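Local coordinates for protein mosquitocidal toxin (Bacillus sphaericus, PDB 2CB4) that probably transfers ADP-ribose from NAD+ to target proteins of mosquito larvae, the task of the catalytic domain that makes up this chain, at residues H57-T62 / D179-P184; N87-N92 / Y152-F157; A129-N132 / L136-T139; T195-Y198 / V204-W207. The protein carries 1 engineered substitution. One frame throughout, in Å; residues are numbered along the deposited sequence.

Contact 1. Residues H57-T62 / D179-P184; sequences HMREQT and DQITFP. Engineered in segment 179-184: Q180 (natural residue Glu).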
loop_
_atom_site.group_PDB
_atom_site.type_symbol
_atom_site.label_atom_id
_atom_site.label_comp_id
_atom_site.label_asym_id
_atom_site.label_seq_id
_atom_site.Cartn_x
_atom_site.Cartn_y
_atom_site.Cartn_z
ATOM N N HIS A 57 -24.487 -39.569 -9.212
ATOM C CA HIS A 57 -24.434 -40.342 -10.417
ATOM C C HIS A 57 -23.673 -39.547 -11.496
ATOM O O HIS A 57 -24.146 -38.507 -11.964
ATOM C CB HIS A 57 -25.836 -40.716 -10.881
ATOM C CG HIS A 57 -25.842 -41.624 -12.066
ATOM N ND1 HIS A 57 -25.710 -41.162 -13.365
ATOM C CD2 HIS A 57 -25.923 -42.974 -12.161
ATOM C CE1 HIS A 57 -25.729 -42.179 -14.209
ATOM N NE2 HIS A 57 -25.848 -43.292 -13.501
HETATM N N MSE A 58 -22.482 -40.039 -11.852
HETATM C CA MSE A 58 -21.628 -39.441 -12.871
HETATM C C MSE A 58 -22.124 -39.822 -14.264
HETATM O O MSE A 58 -22.592 -40.920 -14.457
HETATM C CB MSE A 58 -20.236 -40.010 -12.670
HETATM C CG MSE A 58 -19.590 -39.726 -11.318
HETATM SE SE MSE A 58 -20.107 -38.067 -10.498
HETATM C CE MSE A 58 -19.266 -38.262 -8.847
ATOM N N ARG A 59 -22.055 -38.915 -15.240
ATOM C CA ARG A 59 -22.525 -39.260 -16.580
ATOM C C ARG A 59 -21.700 -40.415 -17.109
ATOM O O ARG A 59 -20.484 -40.508 -16.884
ATOM C CB ARG A 59 -22.268 -38.139 -17.558
ATOM C CG ARG A 59 -23.284 -37.098 -17.711
ATOM C CD ARG A 59 -22.487 -35.929 -18.235
ATOM N NE ARG A 59 -22.774 -35.700 -19.625
ATOM C CZ ARG A 59 -21.886 -35.316 -20.519
ATOM N NH1 ARG A 59 -20.609 -35.137 -20.186
ATOM N NH2 ARG A 59 -22.285 -35.125 -21.766
ATOM N N GLU A 60 -22.365 -41.173 -17.958
ATOM C CA GLU A 60 -21.740 -42.338 -18.578
ATOM C C GLU A 60 -21.515 -42.212 -20.079
ATOM O O GLU A 60 -22.271 -41.557 -20.800
ATOM C CB GLU A 60 -22.552 -43.642 -18.231
ATOM C CG GLU A 60 -22.306 -44.211 -16.793
ATOM C CD GLU A 60 -23.516 -44.952 -16.269
ATOM O OE1 GLU A 60 -24.320 -45.451 -17.100
ATOM O OE2 GLU A 60 -23.686 -45.014 -15.027
ATOM N N GLN A 61 -20.456 -42.849 -20.540
ATOM C CA GLN A 61 -20.133 -42.858 -21.965
ATOM C C GLN A 61 -19.812 -41.472 -22.480
ATOM O O GLN A 61 -20.170 -41.119 -23.603
ATOM C CB GLN A 61 -21.287 -43.447 -22.768
ATOM C CG GLN A 61 -21.463 -44.947 -22.497
ATOM C CD GLN A 61 -22.846 -45.433 -22.843
ATOM O OE1 GLN A 61 -23.780 -44.636 -22.879
ATOM N NE2 GLN A 61 -22.957 -46.708 -23.091
ATOM N N THR A 62 -19.152 -40.687 -21.644
ATOM C CA THR A 62 -18.793 -39.350 -22.068
ATOM C C THR A 62 -17.513 -39.507 -22.873
ATOM O O THR A 62 -17.145 -38.638 -23.664
ATOM C CB THR A 62 -18.672 -38.355 -20.900
ATOM O OG1 THR A 62 -17.554 -38.685 -20.051
ATOM C CG2 THR A 62 -19.947 -38.292 -20.142
ATOM N N ASP A 179 -32.434 -29.831 -16.236
ATOM C CA ASP A 179 -31.698 -30.990 -16.743
ATOM C C ASP A 179 -30.214 -30.702 -16.814
ATOM O O ASP A 179 -29.657 -30.720 -17.911
ATOM C CB ASP A 179 -32.154 -31.355 -18.148
ATOM C CG ASP A 179 -33.636 -31.620 -18.238
ATOM O OD1 ASP A 179 -34.191 -32.282 -17.317
ATOM O OD2 ASP A 179 -34.245 -31.177 -19.242
ATOM N N GLN A 180 -29.583 -30.454 -15.668
ATOM C CA GLN A 180 -28.177 -30.071 -15.629
ATOM C C GLN A 180 -27.181 -31.131 -15.516
ATOM O O GLN A 180 -27.386 -32.108 -14.769
ATOM C CB GLN A 180 -27.926 -29.329 -14.345
ATOM C CG GLN A 180 -28.027 -27.886 -14.348
ATOM C CD GLN A 180 -27.417 -27.314 -13.059
ATOM O OE1 GLN A 180 -26.218 -27.535 -12.717
ATOM N NE2 GLN A 180 -28.224 -26.600 -12.302
ATOM N N ILE A 181 -26.010 -30.851 -16.085
ATOM C CA ILE A 181 -24.858 -31.694 -15.928
ATOM C C ILE A 181 -23.840 -30.706 -15.342
ATOM O O ILE A 181 -23.571 -29.691 -15.957
ATOM C CB ILE A 181 -24.398 -32.278 -17.261
ATOM C CG1 ILE A 181 -25.580 -32.854 -18.042
ATOM C CG2 ILE A 181 -23.154 -33.140 -17.019
ATOM C CD1 ILE A 181 -26.404 -34.089 -17.235
ATOM N N THR A 182 -23.380 -30.947 -14.114
ATOM C CA THR A 182 -22.470 -30.047 -13.403
ATOM C C THR A 182 -21.019 -30.504 -13.477
ATOM O O THR A 182 -20.757 -31.727 -13.417
ATOM C CB THR A 182 -22.882 -29.950 -11.913
ATOM O OG1 THR A 182 -24.225 -29.471 -11.823
ATOM C CG2 THR A 182 -21.963 -29.043 -11.123
ATOM N N PHE A 183 -20.093 -29.522 -13.607
ATOM C CA PHE A 183 -18.668 -29.796 -13.714
ATOM C C PHE A 183 -17.875 -29.173 -12.598
ATOM O O PHE A 183 -17.633 -27.976 -12.598
ATOM C CB PHE A 183 -18.126 -29.349 -15.072
ATOM C CG PHE A 183 -18.674 -30.143 -16.227
ATOM C CD1 PHE A 183 -17.920 -31.165 -16.823
ATOM C CD2 PHE A 183 -19.951 -29.896 -16.700
ATOM C CE1 PHE A 183 -18.441 -31.912 -17.867
ATOM C CE2 PHE A 183 -20.483 -30.638 -17.759
ATOM C CZ PHE A 183 -19.733 -31.660 -18.337
ATOM N N PRO A 184 -17.443 -29.998 -11.643
ATOM C CA PRO A 184 -16.635 -29.488 -10.534
ATOM C C PRO A 184 -15.284 -29.114 -11.153
ATOM O O PRO A 184 -14.662 -29.935 -11.847
ATOM C CB PRO A 184 -16.504 -30.722 -9.588
ATOM C CG PRO A 184 -17.595 -31.656 -9.991
ATOM C CD PRO A 184 -17.736 -31.450 -11.492
#

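Contact 2. Residues N87-N92 / Y152-F157; sequences NDIFLN and YRYEIF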
loop_
_atom_site.group_PDB
_atom_site.type_symbol
_atom_site.label_atom_id
_atom_site.label_comp_id
_atom_site.label_asym_id
_atom_site.label_seq_id
_atom_site.Cartn_x
_atom_site.Cartn_y
_atom_site.Cartn_z
ATOM N N ASN A 87 -13.839 -14.473 -27.308
ATOM C CA ASN A 87 -12.457 -14.035 -27.010
ATOM C C ASN A 87 -12.070 -14.322 -25.568
ATOM O O ASN A 87 -10.894 -14.423 -25.244
ATOM C CB ASN A 87 -12.193 -12.571 -27.381
ATOM C CG ASN A 87 -12.017 -12.387 -28.856
ATOM O OD1 ASN A 87 -12.051 -13.355 -29.627
ATOM N ND2 ASN A 87 -11.805 -11.155 -29.269
ATOM N N ASP A 88 -13.077 -14.473 -24.723
ATOM C CA ASP A 88 -12.881 -14.850 -23.332
ATOM C C ASP A 88 -12.999 -16.430 -23.225
ATOM O O ASP A 88 -12.035 -17.113 -22.944
ATOM C CB ASP A 88 -13.944 -14.162 -22.454
ATOM C CG ASP A 88 -13.780 -14.486 -20.970
ATOM O OD1 ASP A 88 -12.894 -15.298 -20.623
ATOM O OD2 ASP A 88 -14.502 -13.918 -20.143
ATOM N N ILE A 89 -14.192 -16.965 -23.493
ATOM C CA ILE A 89 -14.494 -18.391 -23.391
ATOM C C ILE A 89 -13.652 -19.387 -24.198
ATOM O O ILE A 89 -13.214 -20.413 -23.642
ATOM C CB ILE A 89 -16.029 -18.670 -23.546
ATOM C CG1 ILE A 89 -16.853 -17.766 -22.584
ATOM C CG2 ILE A 89 -16.335 -20.187 -23.364
ATOM C CD1 ILE A 89 -16.410 -17.854 -21.105
ATOM N N PHE A 90 -13.413 -19.102 -25.481
ATOM C CA PHE A 90 -12.607 -20.012 -26.317
ATOM C C PHE A 90 -11.136 -19.944 -25.919
ATOM O O PHE A 90 -10.332 -20.784 -26.320
ATOM C CB PHE A 90 -12.735 -19.710 -27.817
ATOM C CG PHE A 90 -14.034 -20.156 -28.434
ATOM C CD1 PHE A 90 -14.960 -20.864 -27.710
ATOM C CD2 PHE A 90 -14.337 -19.835 -29.756
ATOM C CE1 PHE A 90 -16.166 -21.248 -28.284
ATOM C CE2 PHE A 90 -15.551 -20.224 -30.317
ATOM C CZ PHE A 90 -16.451 -20.936 -29.585
ATOM N N LEU A 91 -10.779 -18.929 -25.143
ATOM C CA LEU A 91 -9.404 -18.789 -24.698
ATOM C C LEU A 91 -9.207 -19.415 -23.311
ATOM O O LEU A 91 -8.238 -20.109 -23.073
ATOM C CB LEU A 91 -9.025 -17.312 -24.642
ATOM C CG LEU A 91 -7.624 -17.019 -24.063
ATOM C CD1 LEU A 91 -6.509 -17.547 -24.969
ATOM C CD2 LEU A 91 -7.401 -15.531 -23.782
ATOM N N ASN A 92 -10.141 -19.148 -22.404
ATOM C CA ASN A 92 -10.048 -19.592 -21.019
ATOM C C ASN A 92 -10.928 -20.760 -20.584
ATOM O O ASN A 92 -10.703 -21.314 -19.530
ATOM C CB ASN A 92 -10.426 -18.391 -20.109
ATOM C CG ASN A 92 -9.487 -17.233 -20.259
ATOM O OD1 ASN A 92 -8.286 -17.370 -20.069
ATOM N ND2 ASN A 92 -10.023 -16.088 -20.638
ATOM N N TYR A 152 -24.735 -15.700 -25.508
ATOM C CA TYR A 152 -24.122 -16.794 -26.262
ATOM C C TYR A 152 -24.639 -18.143 -25.762
ATOM O O TYR A 152 -24.894 -18.325 -24.576
ATOM C CB TYR A 152 -22.589 -16.740 -26.086
ATOM C CG TYR A 152 -21.980 -15.462 -26.647
ATOM C CD1 TYR A 152 -21.537 -15.402 -27.981
ATOM C CD2 TYR A 152 -21.915 -14.289 -25.870
ATOM C CE1 TYR A 152 -21.041 -14.230 -28.511
ATOM C CE2 TYR A 152 -21.427 -13.095 -26.414
ATOM C CZ TYR A 152 -20.995 -13.078 -27.735
ATOM O OH TYR A 152 -20.469 -11.924 -28.299
ATOM N N ARG A 153 -24.778 -19.094 -26.679
ATOM C CA ARG A 153 -25.168 -20.449 -26.324
ATOM C C ARG A 153 -24.016 -21.335 -26.791
ATOM O O ARG A 153 -23.873 -21.612 -27.979
ATOM C CB ARG A 153 -26.466 -20.862 -27.025
ATOM C CG ARG A 153 -27.149 -22.095 -26.344
ATOM C CD ARG A 153 -28.272 -22.585 -27.251
ATOM N NE ARG A 153 -27.707 -23.448 -28.254
ATOM C CZ ARG A 153 -28.382 -24.354 -28.931
ATOM N NH1 ARG A 153 -29.676 -24.499 -28.738
ATOM N NH2 ARG A 153 -27.746 -25.107 -29.809
ATOM N N TYR A 154 -23.169 -21.729 -25.851
ATOM C CA TYR A 154 -22.014 -22.556 -26.146
ATOM C C TYR A 154 -22.382 -24.027 -26.223
ATOM O O TYR A 154 -23.207 -24.508 -25.423
ATOM C CB TYR A 154 -20.902 -22.337 -25.086
ATOM C CG TYR A 154 -20.272 -20.954 -25.173
ATOM C CD1 TYR A 154 -19.153 -20.734 -25.976
ATOM C CD2 TYR A 154 -20.819 -19.847 -24.469
ATOM C CE1 TYR A 154 -18.574 -19.474 -26.087
ATOM C CE2 TYR A 154 -20.231 -18.561 -24.575
ATOM C CZ TYR A 154 -19.120 -18.404 -25.397
ATOM O OH TYR A 154 -18.546 -17.191 -25.538
ATOM N N GLU A 155 -21.733 -24.721 -27.172
ATOM C CA GLU A 155 -21.893 -26.155 -27.425
ATOM C C GLU A 155 -20.659 -26.876 -26.896
ATOM O O GLU A 155 -19.526 -26.587 -27.283
ATOM C CB GLU A 155 -22.062 -26.427 -28.922
ATOM C CG GLU A 155 -22.176 -27.901 -29.279
ATOM C CD GLU A 155 -21.994 -28.130 -30.759
ATOM O OE1 GLU A 155 -21.071 -27.532 -31.357
ATOM O OE2 GLU A 155 -22.813 -28.859 -31.348
ATOM N N ILE A 156 -20.899 -27.815 -25.997
ATOM C CA ILE A 156 -19.831 -28.541 -25.318
ATOM C C ILE A 156 -19.938 -30.081 -25.429
ATOM O O ILE A 156 -21.042 -30.647 -25.412
ATOM C CB ILE A 156 -19.926 -28.160 -23.788
ATOM C CG1 ILE A 156 -19.808 -26.637 -23.609
ATOM C CG2 ILE A 156 -18.937 -28.952 -22.921
ATOM C CD1 ILE A 156 -20.555 -26.091 -22.434
ATOM N N PHE A 157 -18.776 -30.731 -25.493
ATOM C CA PHE A 157 -18.632 -32.208 -25.491
ATOM C C PHE A 157 -17.420 -32.392 -24.607
ATOM O O PHE A 157 -16.316 -32.088 -24.994
ATOM C CB PHE A 157 -18.360 -32.780 -26.883
ATOM C CG PHE A 157 -19.539 -32.650 -27.829
ATOM C CD1 PHE A 157 -20.586 -33.576 -27.786
ATOM C CD2 PHE A 157 -19.613 -31.589 -28.738
ATOM C CE1 PHE A 157 -21.656 -33.466 -28.665
ATOM C CE2 PHE A 157 -20.678 -31.478 -29.608
ATOM C CZ PHE A 157 -21.706 -32.430 -29.573
#

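Contact 3. Residues A129-N132 / L136-T139; sequences ARYN and LEIT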
loop_
_atom_site.group_PDB
_atom_site.type_symbol
_atom_site.label_atom_id
_atom_site.label_comp_id
_atom_site.label_asym_id
_atom_site.label_seq_id
_atom_site.Cartn_x
_atom_site.Cartn_y
_atom_site.Cartn_z
ATOM N N ALA A 129 -28.699 -30.676 -24.483
ATOM C CA ALA A 129 -29.361 -30.311 -25.728
ATOM C C ALA A 129 -30.639 -31.218 -25.764
ATOM O O ALA A 129 -30.634 -32.354 -25.259
ATOM C CB ALA A 129 -28.450 -30.596 -26.910
ATOM N N ARG A 130 -31.735 -30.703 -26.312
ATOM C CA ARG A 130 -32.986 -31.446 -26.350
ATOM C C ARG A 130 -33.396 -31.832 -27.754
ATOM O O ARG A 130 -33.270 -31.048 -28.697
ATOM C CB ARG A 130 -34.101 -30.640 -25.714
ATOM C CG ARG A 130 -33.974 -30.457 -24.238
ATOM C CD ARG A 130 -35.071 -29.512 -23.802
ATOM N NE ARG A 130 -36.307 -30.238 -23.566
ATOM C CZ ARG A 130 -37.483 -29.991 -24.139
ATOM N NH1 ARG A 130 -37.669 -29.003 -25.001
ATOM N NH2 ARG A 130 -38.512 -30.743 -23.806
ATOM N N TYR A 131 -33.903 -33.055 -27.881
ATOM C CA TYR A 131 -34.312 -33.587 -29.184
ATOM C C TYR A 131 -35.687 -34.190 -29.127
ATOM O O TYR A 131 -36.116 -34.656 -28.077
ATOM C CB TYR A 131 -33.287 -34.644 -29.634
ATOM C CG TYR A 131 -31.932 -34.028 -29.867
ATOM C CD1 TYR A 131 -31.611 -33.459 -31.110
ATOM C CD2 TYR A 131 -31.016 -33.910 -28.835
ATOM C CE1 TYR A 131 -30.395 -32.826 -31.314
ATOM C CE2 TYR A 131 -29.778 -33.279 -29.032
ATOM C CZ TYR A 131 -29.493 -32.726 -30.261
ATOM O OH TYR A 131 -28.286 -32.120 -30.468
ATOM N N ASN A 132 -36.392 -34.172 -30.251
ATOM C CA ASN A 132 -37.710 -34.823 -30.288
ATOM C C ASN A 132 -37.492 -36.318 -30.641
ATOM O O ASN A 132 -36.347 -36.810 -30.685
ATOM C CB ASN A 132 -38.718 -34.125 -31.226
ATOM C CG ASN A 132 -38.360 -34.251 -32.665
ATOM O OD1 ASN A 132 -37.430 -34.976 -33.036
ATOM N ND2 ASN A 132 -39.045 -33.482 -33.502
ATOM N N LEU A 136 -34.615 -34.680 -33.912
ATOM C CA LEU A 136 -34.462 -33.295 -34.350
ATOM C C LEU A 136 -34.398 -32.407 -33.088
ATOM O O LEU A 136 -35.110 -32.664 -32.098
ATOM C CB LEU A 136 -35.667 -32.875 -35.196
ATOM C CG LEU A 136 -35.862 -33.626 -36.519
ATOM C CD1 LEU A 136 -37.014 -33.028 -37.312
ATOM C CD2 LEU A 136 -34.600 -33.561 -37.318
ATOM N N GLU A 137 -33.556 -31.377 -33.124
ATOM C CA GLU A 137 -33.402 -30.473 -31.980
ATOM C C GLU A 137 -34.616 -29.605 -31.692
ATOM O O GLU A 137 -35.201 -28.984 -32.599
ATOM C CB GLU A 137 -32.158 -29.579 -32.115
ATOM C CG GLU A 137 -31.711 -29.002 -30.789
ATOM C CD GLU A 137 -30.463 -28.142 -30.860
ATOM O OE1 GLU A 137 -29.989 -27.829 -31.964
ATOM O OE2 GLU A 137 -29.972 -27.753 -29.787
ATOM N N ILE A 138 -34.972 -29.545 -30.412
ATOM C CA ILE A 138 -36.077 -28.705 -29.951
ATOM C C ILE A 138 -35.526 -27.719 -28.893
ATOM O O ILE A 138 -34.380 -27.831 -28.465
ATOM C CB ILE A 138 -37.282 -29.539 -29.407
ATOM C CG1 ILE A 138 -36.835 -30.453 -28.268
ATOM C CG2 ILE A 138 -37.921 -30.349 -30.548
ATOM C CD1 ILE A 138 -37.992 -31.166 -27.585
ATOM N N THR A 139 -36.332 -26.730 -28.511
ATOM C CA THR A 139 -35.915 -25.709 -27.563
ATOM C C THR A 139 -35.319 -26.259 -26.262
ATOM O O THR A 139 -35.956 -27.052 -25.570
ATOM C CB THR A 139 -37.075 -24.750 -27.273
ATOM O OG1 THR A 139 -37.697 -24.406 -28.512
ATOM C CG2 THR A 139 -36.579 -23.467 -26.586
HETATM O O HOH W 1 -31.783 -28.102 -27.593
#

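Contact 4. Residues T195-Y198 / V204-W207; sequences TYEY and VRIW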
loop_
_atom_site.group_PDB
_atom_site.type_symbol
_atom_site.label_atom_id
_atom_site.label_comp_id
_atom_site.label_asym_id
_atom_site.label_seq_id
_atom_site.Cartn_x
_atom_site.Cartn_y
_atom_site.Cartn_z
ATOM N N THR A 195 -20.271 -21.789 -30.668
ATOM C CA THR A 195 -21.233 -20.984 -29.933
ATOM C C THR A 195 -22.094 -20.190 -30.902
ATOM O O THR A 195 -21.655 -19.837 -31.993
ATOM C CB THR A 195 -20.592 -20.060 -28.838
ATOM O OG1 THR A 195 -21.630 -19.587 -27.965
ATOM C CG2 THR A 195 -19.879 -18.853 -29.457
ATOM N N TYR A 196 -23.329 -19.937 -30.506
ATOM C CA TYR A 196 -24.230 -19.106 -31.280
ATOM C C TYR A 196 -24.193 -17.753 -30.586
ATOM O O TYR A 196 -24.357 -17.680 -29.368
ATOM C CB TYR A 196 -25.677 -19.557 -31.130
ATOM C CG TYR A 196 -26.033 -20.775 -31.896
ATOM C CD1 TYR A 196 -25.232 -21.230 -32.929
ATOM C CD2 TYR A 196 -27.176 -21.483 -31.589
ATOM C CE1 TYR A 196 -25.556 -22.378 -33.635
ATOM C CE2 TYR A 196 -27.531 -22.609 -32.304
ATOM C CZ TYR A 196 -26.716 -23.057 -33.325
ATOM O OH TYR A 196 -27.068 -24.192 -34.008
ATOM N N GLU A 197 -24.041 -16.688 -31.362
ATOM C CA GLU A 197 -24.096 -15.341 -30.814
ATOM C C GLU A 197 -25.491 -14.797 -31.141
ATOM O O GLU A 197 -25.853 -14.647 -32.305
ATOM C CB GLU A 197 -23.041 -14.447 -31.457
ATOM C CG GLU A 197 -23.130 -13.016 -31.015
ATOM C CD GLU A 197 -21.959 -12.183 -31.489
ATOM O OE1 GLU A 197 -20.976 -12.742 -32.019
ATOM O OE2 GLU A 197 -22.026 -10.958 -31.331
ATOM N N TYR A 198 -26.276 -14.499 -30.106
ATOM C CA TYR A 198 -27.638 -13.944 -30.298
ATOM C C TYR A 198 -27.650 -12.479 -29.920
ATOM O O TYR A 198 -27.042 -12.096 -28.916
ATOM C CB TYR A 198 -28.635 -14.609 -29.334
ATOM C CG TYR A 198 -28.938 -16.064 -29.605
ATOM C CD1 TYR A 198 -29.961 -16.422 -30.470
ATOM C CD2 TYR A 198 -28.241 -17.089 -28.950
ATOM C CE1 TYR A 198 -30.267 -17.771 -30.726
ATOM C CE2 TYR A 198 -28.560 -18.446 -29.181
ATOM C CZ TYR A 198 -29.580 -18.772 -30.063
ATOM O OH TYR A 198 -29.918 -20.099 -30.313
ATOM N N VAL A 204 -26.941 -14.052 -34.950
ATOM C CA VAL A 204 -26.274 -13.136 -35.867
ATOM C C VAL A 204 -24.928 -13.724 -36.305
ATOM O O VAL A 204 -24.353 -13.298 -37.299
ATOM C CB VAL A 204 -26.111 -11.702 -35.250
ATOM C CG1 VAL A 204 -27.478 -11.108 -34.882
ATOM C CG2 VAL A 204 -25.199 -11.738 -34.053
ATOM N N ARG A 205 -24.462 -14.753 -35.596
ATOM C CA ARG A 205 -23.202 -15.370 -35.947
ATOM C C ARG A 205 -23.010 -16.704 -35.276
ATOM O O ARG A 205 -23.459 -16.911 -34.149
ATOM C CB ARG A 205 -22.066 -14.443 -35.537
ATOM C CG ARG A 205 -20.687 -14.952 -35.832
ATOM C CD ARG A 205 -19.742 -13.769 -35.864
ATOM N NE ARG A 205 -19.801 -13.069 -37.142
ATOM C CZ ARG A 205 -19.724 -11.744 -37.290
ATOM N NH1 ARG A 205 -19.602 -10.958 -36.229
ATOM N NH2 ARG A 205 -19.793 -11.205 -38.503
ATOM N N ILE A 206 -22.300 -17.590 -35.973
ATOM C CA ILE A 206 -21.955 -18.911 -35.463
ATOM C C ILE A 206 -20.435 -18.951 -35.414
ATOM O O ILE A 206 -19.779 -18.700 -36.414
ATOM C CB ILE A 206 -22.471 -20.052 -36.374
ATOM C CG1 ILE A 206 -24.003 -20.009 -36.425
ATOM C CG2 ILE A 206 -21.990 -21.432 -35.841
ATOM C CD1 ILE A 206 -24.601 -20.782 -37.577
ATOM N N TRP A 207 -19.897 -19.212 -34.228
ATOM C CA TRP A 207 -18.463 -19.271 -33.994
ATOM C C TRP A 207 -18.032 -20.720 -33.841
ATOM O O TRP A 207 -18.642 -21.476 -33.085
ATOM C CB TRP A 207 -18.127 -18.575 -32.675
ATOM C CG TRP A 207 -18.307 -17.090 -32.708
ATOM C CD1 TRP A 207 -19.439 -16.365 -32.346
ATOM C CD2 TRP A 207 -17.311 -16.133 -33.060
ATOM N NE1 TRP A 207 -19.195 -15.024 -32.501
ATOM C CE2 TRP A 207 -17.902 -14.850 -32.940
ATOM C CE3 TRP A 207 -15.983 -16.235 -33.514
ATOM C CZ2 TRP A 207 -17.198 -13.678 -33.234
ATOM C CZ3 TRP A 207 -15.294 -15.064 -33.809
ATOM C CH2 TRP A 207 -15.901 -13.795 -33.644
HETATM O O HOH W 2 -19.699 -10.989 -33.724
#

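Contact 1. Residues H57-T62 / D179-P184
The guanidinium of R59 and the ring of F183 illustrate how two flat groups can meet without stacking: their planes stand 65° apart, and NH1 of R59 comes 4.0 Å from CZ of F183 at a slant to both. One guanidinium face carries T62 CG2, a methyl from R59's own loop, 3.1 Å above the plane and displaced toward the rim. I181 also approaches obliquely, its CG2 lying 3.7 Å from NE of R59, and the two side chains cross at nearly a right angle. The modelled separation of R59 CD from that methyl is too short to be trusted. A bend in the arginine chain at chi3 (108°) brings the guanidinium to F183. Only van der Waals approaches are made across the contact; the hydrogen bonds of NH1 go to the carbonyl oxygens of A158 and G160, which presumably fix the group's rotation. On the strand's other face T182 OG1 makes a weak bond of 2.9 Å to OE1 of Q180, an engineered residue in place of the natural Glu. Together with E178, the natural sequence here fits the E-x-E motif of arginine-specific ADP-ribosyltransferases, and S125 OG bonds to Q180 OE1 from the adjoining strand. Loop 57-62 precedes strand 78-82 and is tied by backbone bonds to G161 and D163, while strand 180-184 runs antiparallel to strand 123-131. L78 of strand 78-82 packs against R59, I181 and F183 alike, and I164 of helix 164-167 covers Q180 and T182 on the strand's far side.

Contact 2. Residues N87-N92 / Y152-F157
I89 lays a methyl on Y154 while F90 meets the same ring from its rim, so that two successive helix residues share one tyrosine. CG2 of I89 forms a CH-pi contact, 3.9 Å from the centroid of the Y154 ring and 23° off its normal, with Y154 CE1 at 3.6 Å from that methyl. The other branch reaches farther along: I89 CG1 lies 3.5 Å from Y154 OH. With chi1 of I89 at -51°, CG1 stands opposite the carbonyl carbon and reaches the hydroxyl end, while CG2, opposite the backbone N, comes down on the ring. F90 CE1 sits near the plane of the Y154 ring, 3.7 Å from its CE1. The planes of the two rings are inclined at 79° with centroids 5.9 Å apart, an oblique pairing. The arrangement is a helix resting on a sheet within the ADP-ribosyltransferase fold: helix 86-92 follows strand 78-82 and packs on strand 150-156, the antiparallel neighbour of that strand. In the next shell Y154 OH is hydrogen-bonded to the carbonyl oxygen of R84, just before the helix, which tethers the far end of the ring. F94 stands edge-to-face with Y154, and W232 does likewise with F90. The helix end is held within itself, D88 O accepting both L91 N, at 3.1 Å, and N92 N, at 2.8 Å. Near the start of the helix, N87 bonds through its side chain to W232, H236 and N240, and backbone bonds from Y154 to R80 fasten the tyrosine's strand to strand 78-82.

Contact 3. Residues A129-N132 / L136-T139
R130 lays its guanidinium over I138 in a short, weakly bonded and splayed antiparallel beta hairpin at the end of strand 123-131. CD1 of I138 lies beneath one guanidinium face, 3.4 Å from NH1 of R130, and I138 N donates to R130 O. The arginine chain bends at chi3 (85°), turning NH1 back to donate a hydrogen bond of 2.7 Å to T139 O, which lies close to the guanidinium plane. Y131 and E137, a non-hydrogen-bonded pair, project from the opposite face: the tyrosine ring and the carboxylate are only 20° from parallel, and CE1 of Y131 touches CB of E137 at 3.8 Å. The E137 carboxylate pairs with R77, beyond the hairpin. Nearer the turn, N132 and L136 run side by side in the same direction. N132 N donates to L136 O at 2.7 Å, in the plane of that carbonyl, while L136 N donates back to N132 OD1 at 3.0 Å from well above the amide plane, so the asparagine closes the turn with both backbone and side chain. Between the strands a water accepts from R130 N at 2.9 Å and sits 2.8 Å from I138 O and 2.9 Å from E137 OE2.

Contact 4. Residues T195-Y198 / V204-W207
A beta hairpin with a classic bulge, part of the ADP-ribosyltransferase sheet, joins strands 192-199 and 202-208; V204 and R205 both lie across from E197 where a regular strand would place one residue. The bulge is marked by two bonds to the same residue, V204 N to E197 O and E197 N to R205 O, each 2.9 Å. Beyond it the register is regular, T195 and W207 exchanging both of their backbone bonds. On the face carrying T195, E197 and W207 the side chains run alongside one another. E197 has CG opposite its backbone N (chi1 175°) and an extended chain beyond it, which together place OE1 at the indole edge, where W207 NE1 donates to it at 2.9 Å. That bond is almost straight, 174°, and lies in the indole plane, with carboxylate and ring only 11° from coplanar. A water donates to the same OE1 at 2.8 Å and also approaches R205 NH1, though at a distance too short to be secure. E197 OE2 is taken by H199 and N241, so both carboxylate oxygens are held by donors. R205, whose NE bonds to S228, passes its CD over one face of the W207 ring, 3.3 Å above the plane and displaced toward the rim. On the reverse face Y196 and I206 lie parallel in an apolar pair, the tyrosine hydroxyl reaching S222. Strand 150-156 flanks the hairpin on one side and strand 229-231 on the other, and F90 of helix 86-92 covers T195 and W207. Beside the root of the tryptophan side chain, T195 CG2 rests 3.7 Å from W207 CB.

How the contacts relate
All four contacts reach one mixed sheet, that of the catalytic domain. Along the chain they are nested and then in series: contact 3 lies inside the loop closed by contact 2, which lies inside that closed by contact 1, and contact 4 follows. Contacts 2 and 4 are closest, with centres about 11 Å apart, since strands 150-156 and 192-199 are neighbours; Y154 packs there on T195. Contact 3 touches contact 2 through a long, weak ion pair between R153 and E137. Contacts 1 and 4, centres about 25 Å apart, lie on opposite sides of the chain's centre, and the sheet connects them across the catalytic domain.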